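Local coordinates for protein BONZAI 1 (Arabidopsis thaliana, PDB 6KXT) that negatively regulates cell death and defence responses in plants and binds phospholipids in a calcium-dependent manner, at residues I117-P122 with L131-F136. Sequence-based numbering, arbitrary orientation.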
# COMPACT_ATOMS: atom_id res chain seq x y z
N ILE A 117 -7.13 -0.91 7.73
CA ILE A 117 -7.06 0.58 7.66
C ILE A 117 -8.02 1.03 6.56
O ILE A 117 -7.84 0.58 5.41
CB ILE A 117 -5.61 1.09 7.50
CG1 ILE A 117 -5.61 2.62 7.37
CG2 ILE A 117 -4.87 0.51 6.32
CD1 ILE A 117 -5.96 3.29 8.60
N ASN A 118 -8.93 1.93 6.90
CA ASN A 118 -9.85 2.44 5.86
C ASN A 118 -9.09 3.31 4.85
O ASN A 118 -8.25 4.13 5.24
CB ASN A 118 -11.00 3.21 6.46
CG ASN A 118 -11.99 2.29 7.13
OD1 ASN A 118 -11.70 1.68 8.16
ND2 ASN A 118 -13.20 2.20 6.59
N PHE A 119 -9.37 3.14 3.58
CA PHE A 119 -8.88 4.05 2.55
C PHE A 119 -9.49 5.44 2.74
O PHE A 119 -10.63 5.55 3.23
CB PHE A 119 -9.25 3.49 1.19
CG PHE A 119 -8.38 2.36 0.68
CD1 PHE A 119 -7.03 2.56 0.43
CD2 PHE A 119 -8.87 1.10 0.45
CE1 PHE A 119 -6.21 1.55 -0.06
CE2 PHE A 119 -8.06 0.08 -0.05
CZ PHE A 119 -6.71 0.30 -0.31
N SER A 120 -8.76 6.41 2.22
CA SER A 120 -9.36 7.75 2.06
C SER A 120 -9.00 8.38 0.74
O SER A 120 -8.22 7.82 -0.04
CB SER A 120 -9.00 8.67 3.18
OG SER A 120 -7.63 9.00 3.10
N LEU A 121 -9.75 9.44 0.42
CA LEU A 121 -9.51 10.20 -0.84
C LEU A 121 -9.20 11.62 -0.44
O LEU A 121 -9.94 12.21 0.35
CB LEU A 121 -10.75 10.18 -1.72
CG LEU A 121 -11.01 8.84 -2.37
CD1 LEU A 121 -12.38 8.85 -3.06
CD2 LEU A 121 -9.91 8.42 -3.34
N PRO A 122 -8.10 12.19 -0.97
CA PRO A 122 -7.84 13.62 -0.79
C PRO A 122 -8.96 14.46 -1.44
O PRO A 122 -9.49 14.05 -2.43
CB PRO A 122 -6.52 13.81 -1.55
CG PRO A 122 -5.90 12.43 -1.63
CD PRO A 122 -7.08 11.53 -1.78
N LEU A 131 -13.38 6.27 3.20
CA LEU A 131 -14.20 5.30 2.47
C LEU A 131 -14.53 4.11 3.35
O LEU A 131 -13.84 3.88 4.35
CB LEU A 131 -13.41 4.83 1.25
CG LEU A 131 -12.94 5.92 0.30
CD1 LEU A 131 -12.08 5.41 -0.82
CD2 LEU A 131 -14.16 6.67 -0.27
N LYS A 132 -15.47 3.30 2.92
CA LYS A 132 -15.84 2.04 3.58
C LYS A 132 -14.80 0.97 3.28
O LYS A 132 -14.74 -0.01 4.08
CB LYS A 132 -17.23 1.62 3.13
CG LYS A 132 -18.31 2.53 3.67
CD LYS A 132 -19.70 2.01 3.33
CE LYS A 132 -20.79 2.96 3.77
NZ LYS A 132 -22.15 2.40 3.55
N SER A 133 -14.14 1.03 2.13
CA SER A 133 -13.14 0.04 1.74
C SER A 133 -11.96 0.09 2.70
O SER A 133 -11.62 1.17 3.25
CB SER A 133 -12.71 0.19 0.34
OG SER A 133 -12.25 1.51 0.06
N GLN A 134 -11.32 -1.06 2.90
CA GLN A 134 -10.20 -1.27 3.84
C GLN A 134 -9.07 -2.06 3.21
O GLN A 134 -9.29 -2.91 2.35
CB GLN A 134 -10.65 -1.97 5.12
CG GLN A 134 -11.64 -1.10 5.91
CD GLN A 134 -12.29 -1.81 7.06
OE1 GLN A 134 -12.67 -2.98 6.93
NE2 GLN A 134 -12.43 -1.12 8.17
N LEU A 135 -7.86 -1.74 3.65
CA LEU A 135 -6.62 -2.43 3.33
C LEU A 135 -6.23 -3.25 4.56
O LEU A 135 -6.27 -2.76 5.70
CB LEU A 135 -5.49 -1.43 3.03
CG LEU A 135 -4.12 -2.00 2.70
CD1 LEU A 135 -4.10 -2.68 1.37
CD2 LEU A 135 -3.06 -0.90 2.72
N PHE A 136 -5.85 -4.48 4.35
CA PHE A 136 -5.37 -5.43 5.36
C PHE A 136 -3.99 -5.93 4.99
O PHE A 136 -3.61 -5.99 3.78
CB PHE A 136 -6.34 -6.60 5.51
CG PHE A 136 -7.66 -6.24 6.11
CD1 PHE A 136 -8.70 -5.77 5.35
CD2 PHE A 136 -7.88 -6.45 7.48
CE1 PHE A 136 -9.92 -5.41 5.94
CE2 PHE A 136 -9.09 -6.12 8.05
CZ PHE A 136 -10.10 -5.61 7.29
O HOH W 1 -15.49 0.42 6.81
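Ile-117 pairs with Leu-135 through both backbone hydrogen bonds of an antiparallel hydrogen-bonded pair, Ile-117 N to Leu-135 O and Leu-135 N to Ile-117 O, each 2.9 Å long. On the same face of the sheet its CG2 methyl packs on Leu-135 CB at 3.9 Å; chi1 of 177° turns CG1 anti to the backbone N and leaves CG2 for this contact. Asn-118 faces Gln-134 across the next, non-hydrogen-bonded pair, where the strands close to 4.2 Å between CA atoms. Their side chains run alongside each other, and Gln-134 NE2 donates to Asn-118 OD1 over 2.9 Å, almost straight but from above the carbonyl plane, the two amides being turned 69° apart. The other end of the Asn-118 amide works as a donor: ND2 reaches Leu-131 O within its own amide plane, 2.9 Å away, and also a water that bridges to Lys-132 O. One asparagine thus ties its strand both to Gln-134 and to the corner at Lys-132. Phe-119 bonds by N to Ser-133 O and by O to Leu-131 N, one on each flank of that corner. Its ring, buried, meets Ser-133 OG at the edge, 3.4 Å from CD2, while CZ lies against Leu-135 CB; Cys-20, Cys-85 and Val-100 add contacts from strands of both sheets. Further on, Leu-121 crosses the Leu-131 side chain at about a right angle, its CG 3.9 Å from Leu-131 CD1. Past the corner, strand 133-143 lies between 117-121 and 13-21 in one antiparallel sheet, and the Phe-119 and Leu-135 side chains pack against the other sheet, Leu-135 on Ile-83. Such packing between two antiparallel sheets is that of a beta-sandwich, the family fold of this copine C2B domain.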